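Local atomic coordinates of poly(ADP-ribose) glycohydrolase (Thermomonospora curvata, PDB entry 3SIJ), a protein that hydrolyses the ribose-ribose glycosidic bonds of poly(ADP-ribose), probably releasing ADP-ribose units, through a catalytic domain of the macrodomain clan. Residues Arg39-Tyr44 and Tyr149-Pro154; Tyr44-Leu49 and Ser144-Tyr149; Gly86-Cys91 and His210-Leu215. The protein carries 1 engineered substitution. One frame throughout, in Å; residues are numbered along the deposited sequence.

Interaction 1: residues Arg39-Tyr44 and Tyr149-Pro154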
loop_
_atom_site.group_PDB
_atom_site.type_symbol
_atom_site.label_atom_id
_atom_site.label_comp_id
_atom_site.label_asym_id
_atom_site.label_seq_id
_atom_site.Cartn_x
_atom_site.Cartn_y
_atom_site.Cartn_z
ATOM N N ARG A 39 -8.383 8.035 13.803
ATOM C CA ARG A 39 -9.820 8.216 14.046
ATOM C C ARG A 39 -10.596 8.094 12.733
ATOM O O ARG A 39 -11.779 7.808 12.742
ATOM C CB ARG A 39 -10.118 9.590 14.671
ATOM C CG ARG A 39 -9.778 9.712 16.155
ATOM C CD ARG A 39 -10.303 11.025 16.751
ATOM N NE ARG A 39 -11.723 10.964 17.113
ATOM C CZ ARG A 39 -12.674 11.722 16.570
ATOM N NH1 ARG A 39 -12.368 12.606 15.627
ATOM N NH2 ARG A 39 -13.935 11.599 16.966
ATOM N N GLY A 40 -9.923 8.342 11.615
ATOM C CA GLY A 40 -10.560 8.290 10.305
ATOM C C GLY A 40 -10.396 6.942 9.601
ATOM O O GLY A 40 -10.901 6.731 8.510
ATOM N N THR A 41 -9.699 6.019 10.243
ATOM C CA THR A 41 -9.435 4.707 9.660
ATOM C C THR A 41 -10.714 3.871 9.635
ATOM O O THR A 41 -11.440 3.804 10.625
ATOM C CB THR A 41 -8.320 3.984 10.475
ATOM O OG1 THR A 41 -7.096 4.710 10.333
ATOM C CG2 THR A 41 -8.109 2.549 10.013
ATOM N N ARG A 42 -10.977 3.228 8.506
ATOM C CA ARG A 42 -12.176 2.414 8.344
ATOM C C ARG A 42 -11.860 1.022 7.803
ATOM O O ARG A 42 -10.997 0.845 6.954
ATOM C CB ARG A 42 -13.192 3.122 7.436
ATOM C CG ARG A 42 -13.835 4.371 8.091
ATOM C CD ARG A 42 -14.448 4.055 9.463
ATOM N NE ARG A 42 -15.075 5.222 10.101
ATOM C CZ ARG A 42 -14.467 6.048 10.956
ATOM N NH1 ARG A 42 -13.198 5.846 11.308
ATOM N NH2 ARG A 42 -15.137 7.077 11.475
ATOM N N LEU A 43 -12.569 0.034 8.322
ATOM C CA LEU A 43 -12.477 -1.323 7.809
ATOM C C LEU A 43 -13.630 -1.531 6.845
ATOM O O LEU A 43 -14.787 -1.291 7.194
ATOM C CB LEU A 43 -12.563 -2.330 8.961
ATOM C CG LEU A 43 -12.620 -3.813 8.542
ATOM C CD1 LEU A 43 -11.450 -4.208 7.647
ATOM C CD2 LEU A 43 -12.668 -4.729 9.782
ATOM N N TYR A 44 -13.316 -1.958 5.626
ATOM C CA TYR A 44 -14.339 -2.305 4.644
ATOM C C TYR A 44 -14.408 -3.807 4.470
ATOM O O TYR A 44 -13.411 -4.450 4.151
ATOM C CB TYR A 44 -14.053 -1.669 3.278
ATOM C CG TYR A 44 -14.359 -0.198 3.239
ATOM C CD1 TYR A 44 -15.663 0.255 3.090
ATOM C CD2 TYR A 44 -13.358 0.736 3.375
ATOM C CE1 TYR A 44 -15.952 1.605 3.073
ATOM C CE2 TYR A 44 -13.637 2.092 3.357
ATOM C CZ TYR A 44 -14.931 2.520 3.211
ATOM O OH TYR A 44 -15.206 3.866 3.193
ATOM N N TYR A 149 -8.941 1.415 5.040
ATOM C CA TYR A 149 -8.727 2.717 4.437
ATOM C C TYR A 149 -8.179 3.645 5.508
ATOM O O TYR A 149 -8.829 3.839 6.546
ATOM C CB TYR A 149 -10.029 3.292 3.905
ATOM C CG TYR A 149 -9.835 4.707 3.400
ATOM C CD1 TYR A 149 -9.060 4.952 2.271
ATOM C CD2 TYR A 149 -10.400 5.792 4.068
ATOM C CE1 TYR A 149 -8.852 6.244 1.808
ATOM C CE2 TYR A 149 -10.209 7.085 3.613
ATOM C CZ TYR A 149 -9.435 7.302 2.479
ATOM O OH TYR A 149 -9.238 8.584 2.019
ATOM N N SER A 150 -6.985 4.196 5.266
ATOM C CA SER A 150 -6.327 5.057 6.249
ATOM C C SER A 150 -6.103 6.438 5.650
ATOM O O SER A 150 -5.188 6.617 4.847
ATOM C CB SER A 150 -4.961 4.481 6.639
ATOM O OG SER A 150 -5.057 3.132 7.058
ATOM N N PRO A 151 -6.938 7.418 6.028
ATOM C CA PRO A 151 -6.853 8.757 5.432
ATOM C C PRO A 151 -5.806 9.639 6.104
ATOM O O PRO A 151 -5.658 9.569 7.314
ATOM C CB PRO A 151 -8.240 9.342 5.693
ATOM C CG PRO A 151 -8.667 8.676 7.004
ATOM C CD PRO A 151 -8.079 7.278 6.949
ATOM N N GLY A 152 -5.111 10.467 5.330
ATOM C CA GLY A 152 -4.290 11.520 5.904
ATOM C C GLY A 152 -3.154 11.023 6.794
ATOM O O GLY A 152 -2.787 11.687 7.762
ATOM N N VAL A 153 -2.596 9.861 6.472
ATOM C CA VAL A 153 -1.467 9.347 7.246
ATOM C C VAL A 153 -0.219 10.192 6.994
ATOM O O VAL A 153 0.214 10.343 5.854
ATOM C CB VAL A 153 -1.193 7.883 6.922
ATOM C CG1 VAL A 153 -0.041 7.358 7.760
ATOM C CG2 VAL A 153 -2.445 7.053 7.183
ATOM N N PRO A 154 0.375 10.751 8.060
ATOM C CA PRO A 154 1.591 11.532 7.823
ATOM C C PRO A 154 2.781 10.650 7.451
ATOM O O PRO A 154 2.963 9.567 8.010
ATOM C CB PRO A 154 1.840 12.213 9.176
ATOM C CG PRO A 154 1.168 11.327 10.181
ATOM C CD PRO A 154 -0.021 10.730 9.482
#

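Interaction 2: residues Tyr44-Leu49 and Ser144-Tyr149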
loop_
_atom_site.group_PDB
_atom_site.type_symbol
_atom_site.label_atom_id
_atom_site.label_comp_id
_atom_site.label_asym_id
_atom_site.label_seq_id
_atom_site.Cartn_x
_atom_site.Cartn_y
_atom_site.Cartn_z
ATOM N N TYR A 44 -13.316 -1.958 5.626
ATOM C CA TYR A 44 -14.339 -2.305 4.644
ATOM C C TYR A 44 -14.408 -3.807 4.470
ATOM O O TYR A 44 -13.411 -4.450 4.151
ATOM C CB TYR A 44 -14.053 -1.669 3.278
ATOM C CG TYR A 44 -14.359 -0.198 3.239
ATOM C CD1 TYR A 44 -15.663 0.255 3.090
ATOM C CD2 TYR A 44 -13.358 0.736 3.375
ATOM C CE1 TYR A 44 -15.952 1.605 3.073
ATOM C CE2 TYR A 44 -13.637 2.092 3.357
ATOM C CZ TYR A 44 -14.931 2.520 3.211
ATOM O OH TYR A 44 -15.206 3.866 3.193
ATOM N N ARG A 45 -15.599 -4.356 4.660
ATOM C CA ARG A 45 -15.825 -5.773 4.463
ATOM C C ARG A 45 -16.049 -6.039 2.978
ATOM O O ARG A 45 -16.478 -5.148 2.257
ATOM C CB ARG A 45 -17.041 -6.229 5.265
ATOM C CG ARG A 45 -16.836 -6.177 6.767
ATOM C CD ARG A 45 -18.019 -6.801 7.500
ATOM N NE ARG A 45 -17.806 -6.799 8.948
ATOM C CZ ARG A 45 -18.178 -5.813 9.758
ATOM N NH1 ARG A 45 -18.795 -4.745 9.268
ATOM N NH2 ARG A 45 -17.938 -5.897 11.059
ATOM N N PRO A 46 -15.750 -7.263 2.522
ATOM C CA PRO A 46 -15.853 -7.595 1.095
ATOM C C PRO A 46 -17.170 -7.149 0.476
ATOM O O PRO A 46 -17.167 -6.557 -0.599
ATOM C CB PRO A 46 -15.751 -9.117 1.092
ATOM C CG PRO A 46 -14.872 -9.415 2.267
ATOM C CD PRO A 46 -15.191 -8.375 3.308
ATOM N N GLU A 47 -18.287 -7.419 1.148
ATOM C CA GLU A 47 -19.591 -7.110 0.566
ATOM C C GLU A 47 -19.900 -5.621 0.549
ATOM O O GLU A 47 -20.682 -5.164 -0.276
ATOM C CB GLU A 47 -20.722 -7.900 1.242
ATOM C CG GLU A 47 -21.155 -7.345 2.586
ATOM C CD GLU A 47 -20.216 -7.735 3.696
ATOM O OE1 GLU A 47 -19.294 -8.550 3.450
ATOM O OE2 GLU A 47 -20.409 -7.238 4.826
ATOM N N LYS A 48 -19.284 -4.856 1.449
ATOM C CA LYS A 48 -19.364 -3.394 1.385
ATOM C C LYS A 48 -18.633 -2.836 0.153
ATOM O O LYS A 48 -19.100 -1.910 -0.508
ATOM C CB LYS A 48 -18.750 -2.775 2.648
ATOM C CG LYS A 48 -18.895 -1.262 2.739
ATOM C CD LYS A 48 -20.363 -0.861 2.796
ATOM C CE LYS A 48 -20.542 0.628 3.080
ATOM N NZ LYS A 48 -21.981 1.013 3.063
ATOM N N LEU A 49 -17.456 -3.379 -0.137
ATOM C CA LEU A 49 -16.711 -2.928 -1.304
ATOM C C LEU A 49 -17.477 -3.311 -2.561
ATOM O O LEU A 49 -17.500 -2.545 -3.533
ATOM C CB LEU A 49 -15.311 -3.546 -1.311
ATOM C CG LEU A 49 -14.467 -3.089 -0.121
ATOM C CD1 LEU A 49 -13.374 -4.087 0.188
ATOM C CD2 LEU A 49 -13.886 -1.699 -0.399
ATOM N N SER A 144 -8.782 -12.456 1.843
ATOM C CA SER A 144 -10.115 -11.932 1.579
ATOM C C SER A 144 -10.036 -10.537 0.999
ATOM O O SER A 144 -8.958 -9.921 0.967
ATOM C CB SER A 144 -10.923 -11.855 2.876
ATOM O OG SER A 144 -10.447 -10.783 3.688
ATOM N N ASP A 145 -11.196 -10.029 0.596
ATOM C CA ASP A 145 -11.292 -8.699 0.017
ATOM C C ASP A 145 -11.402 -7.606 1.086
ATOM O O ASP A 145 -11.670 -6.456 0.742
ATOM C CB ASP A 145 -12.501 -8.594 -0.922
ATOM C CG ASP A 145 -12.372 -9.461 -2.183
ATOM O OD1 ASP A 145 -11.255 -9.886 -2.545
ATOM O OD2 ASP A 145 -13.418 -9.698 -2.827
ATOM N N HIS A 146 -11.221 -7.946 2.370
ATOM C CA HIS A 146 -11.255 -6.917 3.416
ATOM C C HIS A 146 -10.231 -5.844 3.092
ATOM O O HIS A 146 -9.142 -6.148 2.636
ATOM C CB HIS A 146 -10.935 -7.482 4.809
ATOM C CG HIS A 146 -12.046 -8.277 5.416
ATOM N ND1 HIS A 146 -12.973 -7.729 6.278
ATOM C CD2 HIS A 146 -12.375 -9.584 5.290
ATOM C CE1 HIS A 146 -13.827 -8.665 6.658
ATOM N NE2 HIS A 146 -13.488 -9.799 6.068
ATOM N N LEU A 147 -10.566 -4.591 3.355
ATOM C CA LEU A 147 -9.642 -3.515 3.048
ATOM C C LEU A 147 -9.685 -2.493 4.178
ATOM O O LEU A 147 -10.765 -2.188 4.702
ATOM C CB LEU A 147 -10.053 -2.881 1.714
ATOM C CG LEU A 147 -9.329 -1.676 1.136
ATOM C CD1 LEU A 147 -9.530 -1.669 -0.376
ATOM C CD2 LEU A 147 -9.871 -0.410 1.751
ATOM N N ILE A 148 -8.516 -1.982 4.562
ATOM C CA ILE A 148 -8.454 -0.896 5.541
ATOM C C ILE A 148 -8.121 0.401 4.812
ATOM O O ILE A 148 -7.151 0.471 4.058
ATOM C CB ILE A 148 -7.377 -1.154 6.631
ATOM C CG1 ILE A 148 -7.734 -2.424 7.414
ATOM C CG2 ILE A 148 -7.249 0.046 7.595
ATOM C CD1 ILE A 148 -6.564 -2.953 8.264
ATOM N N TYR A 149 -8.941 1.415 5.040
ATOM C CA TYR A 149 -8.727 2.717 4.437
ATOM C C TYR A 149 -8.179 3.645 5.508
ATOM O O TYR A 149 -8.829 3.839 6.546
ATOM C CB TYR A 149 -10.029 3.292 3.905
ATOM C CG TYR A 149 -9.835 4.707 3.400
ATOM C CD1 TYR A 149 -9.060 4.952 2.271
ATOM C CD2 TYR A 149 -10.400 5.792 4.068
ATOM C CE1 TYR A 149 -8.852 6.244 1.808
ATOM C CE2 TYR A 149 -10.209 7.085 3.613
ATOM C CZ TYR A 149 -9.435 7.302 2.479
ATOM O OH TYR A 149 -9.238 8.584 2.019
#

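Interaction 3: residues Gly86-Cys91 and His210-Leu215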
loop_
_atom_site.group_PDB
_atom_site.type_symbol
_atom_site.label_atom_id
_atom_site.label_comp_id
_atom_site.label_asym_id
_atom_site.label_seq_id
_atom_site.Cartn_x
_atom_site.Cartn_y
_atom_site.Cartn_z
ATOM N N GLY A 86 -2.349 19.669 -4.922
ATOM C CA GLY A 86 -2.833 19.604 -3.554
ATOM C C GLY A 86 -3.816 18.508 -3.181
ATOM O O GLY A 86 -4.219 18.409 -2.020
ATOM N N ASP A 87 -4.230 17.691 -4.142
ATOM C CA ASP A 87 -5.140 16.602 -3.803
ATOM C C ASP A 87 -4.358 15.428 -3.229
ATOM O O ASP A 87 -3.302 15.037 -3.747
ATOM C CB ASP A 87 -5.998 16.174 -4.998
ATOM C CG ASP A 87 -5.166 15.796 -6.199
ATOM O OD1 ASP A 87 -4.587 16.709 -6.826
ATOM O OD2 ASP A 87 -5.088 14.592 -6.509
ATOM N N GLN A 88 -4.882 14.874 -2.141
ATOM C CA GLN A 88 -4.189 13.818 -1.414
ATOM C C GLN A 88 -4.093 12.542 -2.249
ATOM O O GLN A 88 -5.087 12.072 -2.795
ATOM C CB GLN A 88 -4.902 13.562 -0.088
ATOM C CG GLN A 88 -4.269 12.534 0.803
ATOM C CD GLN A 88 -4.999 12.442 2.131
ATOM O OE1 GLN A 88 -5.624 11.434 2.434
ATOM N NE2 GLN A 88 -4.927 13.502 2.924
ATOM N N VAL A 89 -2.882 12.001 -2.343
ATOM C CA VAL A 89 -2.600 10.808 -3.121
ATOM C C VAL A 89 -3.000 9.570 -2.311
ATOM O O VAL A 89 -2.887 9.573 -1.091
ATOM C CB VAL A 89 -1.087 10.735 -3.435
ATOM C CG1 VAL A 89 -0.749 9.461 -4.205
ATOM C CG2 VAL A 89 -0.638 11.993 -4.204
ATOM N N ALA A 90 -3.470 8.525 -2.989
ATOM C CA ALA A 90 -3.724 7.244 -2.333
ATOM C C ALA A 90 -2.663 6.221 -2.723
ATOM O O ALA A 90 -2.292 6.108 -3.898
ATOM C CB ALA A 90 -5.144 6.730 -2.666
ATOM N N CYS A 91 -2.167 5.475 -1.735
ATOM C CA CYS A 91 -1.139 4.467 -1.976
ATOM C C CYS A 91 -1.620 3.077 -1.579
ATOM O O CYS A 91 -2.132 2.885 -0.490
ATOM C CB CYS A 91 0.118 4.766 -1.161
ATOM S SG CYS A 91 0.925 6.330 -1.583
ATOM N N HIS A 210 -13.431 7.498 -2.054
ATOM C CA HIS A 210 -12.907 8.481 -1.117
ATOM C C HIS A 210 -12.278 9.701 -1.777
ATOM O O HIS A 210 -11.535 10.437 -1.135
ATOM C CB HIS A 210 -11.921 7.815 -0.165
ATOM C CG HIS A 210 -12.589 7.078 0.947
ATOM N ND1 HIS A 210 -13.157 7.720 2.025
ATOM C CD2 HIS A 210 -12.809 5.757 1.135
ATOM C CE1 HIS A 210 -13.682 6.823 2.839
ATOM N NE2 HIS A 210 -13.486 5.625 2.321
ATOM N N GLY A 211 -12.564 9.897 -3.058
ATOM C CA GLY A 211 -12.160 11.106 -3.761
ATOM C C GLY A 211 -10.726 11.159 -4.275
ATOM O O GLY A 211 -10.246 12.214 -4.690
ATOM N N HIS A 212 -10.022 10.030 -4.253
ATOM C CA HIS A 212 -8.640 10.030 -4.713
ATOM C C HIS A 212 -8.576 9.877 -6.224
ATOM O O HIS A 212 -9.072 8.899 -6.784
ATOM C CB HIS A 212 -7.832 8.960 -3.988
ATOM C CG HIS A 212 -7.721 9.216 -2.516
ATOM N ND1 HIS A 212 -8.490 8.558 -1.580
ATOM C CD2 HIS A 212 -6.959 10.098 -1.827
ATOM C CE1 HIS A 212 -8.188 9.003 -0.371
ATOM N NE2 HIS A 212 -7.265 9.940 -0.493
ATOM N N ARG A 213 -7.986 10.867 -6.880
ATOM C CA ARG A 213 -7.877 10.841 -8.333
ATOM C C ARG A 213 -6.489 10.386 -8.770
ATOM O O ARG A 213 -6.261 10.097 -9.936
ATOM C CB ARG A 213 -8.211 12.214 -8.906
ATOM C CG ARG A 213 -9.706 12.540 -8.858
ATOM C CD ARG A 213 -10.410 12.033 -10.108
ATOM N NE ARG A 213 -10.074 12.853 -11.271
ATOM C CZ ARG A 213 -10.126 12.434 -12.532
ATOM N NH1 ARG A 213 -10.497 11.191 -12.806
ATOM N NH2 ARG A 213 -9.802 13.256 -13.520
ATOM N N ARG A 214 -5.568 10.316 -7.817
ATOM C CA ARG A 214 -4.194 9.934 -8.113
ATOM C C ARG A 214 -3.765 8.813 -7.185
ATOM O O ARG A 214 -3.976 8.887 -5.968
ATOM C CB ARG A 214 -3.270 11.146 -7.983
ATOM C CG ARG A 214 -3.781 12.346 -8.808
ATOM C CD ARG A 214 -2.767 13.491 -8.834
ATOM N NE ARG A 214 -2.588 14.108 -7.520
ATOM C CZ ARG A 214 -1.472 14.717 -7.136
ATOM N NH1 ARG A 214 -0.439 14.786 -7.968
ATOM N NH2 ARG A 214 -1.381 15.251 -5.922
ATOM N N LEU A 215 -3.176 7.774 -7.775
ATOM C CA LEU A 215 -2.908 6.516 -7.078
ATOM C C LEU A 215 -1.476 6.100 -7.279
ATOM O O LEU A 215 -0.948 6.242 -8.378
ATOM C CB LEU A 215 -3.710 5.389 -7.713
ATOM C CG LEU A 215 -5.220 5.462 -7.821
ATOM C CD1 LEU A 215 -5.719 4.074 -8.170
ATOM C CD2 LEU A 215 -5.788 5.940 -6.501
HETATM O O HOH W 1 -5.971 12.254 -5.469
#

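Interaction 1: residues Arg39-Tyr44 and Tyr149-Pro154
G40 meets the ring of P151 through its backbone carbonyl: G40 O lies 3.3 Å from P151 CD and at a similar distance from CG, so the ring leans its CG-CD edge on the loop leaving helix 31-39. Replacing P151 by an alanine removes CG and CD, and would probably open a gap against G40 and leave the exit from that helix less firmly backed. T41 follows, its CA making a CH...O contact of 3.3 Å with Y149 O. T41 OG1, turned beside the backbone N (chi1 -65°), bonds to S124 OG, which also holds S150 OG. At R42 the contact becomes regular antiparallel sheet, with strand 42-44 forming one border of the mixed sheet in this macrodomain-type fold. The hydrogen-bonded pair is closed by R42 N to Y149 O at 3.0 Å and by Y149 N to R42 O at 2.9 Å, the latter nearly straight at 170°. The R42 side chain turns back on its own segment, where NH1 donates to both R39 O and T41 O, close to the guanidinium plane. Y44 ends the run: its ring edge, at CE2, comes 3.8 Å from Y149 CB, and the tyrosines point the same way.

Interaction 2: residues Tyr44-Leu49 and Ser144-Tyr149
The imidazole of H146 carries P46 on one face: P46 CD stands 3.5 Å from the ring centroid and only 7° off its normal, a CH-pi contact. S144 CB lies at the rim of the same ring, and F134 meets it with the planes inclined. R45 runs alongside, the planes of its guanidinium and the ring steeply inclined (72°). The other flat group, the ring of Y44, has K48 CG as well as Y149 CB at its edge, while L147 CD2 approaches Y44 CD2 obliquely at 4.0 Å. As paired residues Y44 and L147 leave the same face of the sheet; with CG anti to its carbonyl carbon (chi1 -75°) the Y44 ring lies beside L147. Between the backbones an antiparallel hydrogen-bonded pair joins these two residues, Y44 N to L147 O at 2.7 Å and L147 N to Y44 O at 3.0 Å. Past this pair the first chain enters helix 46-54, with R45 at the N-cap. From the first turn L49 reaches back, its CD1 3.8 Å from L147 CB, the two side chains crossing at about a right angle. The paired backbone bonds thus fix the strand register, while salt bridges from K202 and R199 of helix 189-209 probably offset the charge of D145, leaving its CB to pack on P46 CB.

Interaction 3: residues Gly86-Cys91 and His210-Leu215
Two neighbouring parallel strands of the central sheet, 90-94 and 214-217, begin here, and D87 of the loop before the first is gripped by R214 of the second. R214 holds it side-on with two nitrogens: NE forms a salt bridge of 2.7 Å to D87 OD2, met on the syn side but out of the carboxylate plane, and NH2 donates to D87 O at 2.9 Å in the carbonyl plane. A bend at chi3 (-67°) of R214 brings the guanidinium across D87, the two flat groups being 55° apart. V89 CG2 lies over one face of the guanidinium, and L81 O of helix 74-84 takes its NH1. A water donates to both D87 OD2 and Q88 O and accepts from R213 N, bridging the loops. The strand entry itself is parallel, as in the core of a macrodomain: A90 N bonds R214 O at 3.0 Å, almost straight at 177°, and L215 CA approaches A90 O at 3.3 Å. Before this, G211 ends helix 189-209 in a Schellman motif, leading into H212. A90 CB packs over one face of the H212 ring, 3.9 Å from its centroid, and also touches L215 CD2 at 4.0 Å.

Interactions 1 and 2 are consecutive steps of one antiparallel pairing between strands 42-44 and 147-157, sharing Y44 and Y149, their centres about 13 Å apart; T41 CG2 touches I148 CG2 at 3.6 Å. Interaction 3 joins two parallel strands of the same sheet, an example of how segments distant in the chain converge on one sheet, and its centre lies about 13 Å from that of interaction 1 and 19 Å from that of interaction 2. It is tied to the other two by Y44 OH to H210 NE2 (2.6 Å, a probable hydrogen bond) and by H210 stacking on the ring of Y149, and to interaction 1 by G152 N to Q88 OE1 (3.1 Å, probably another).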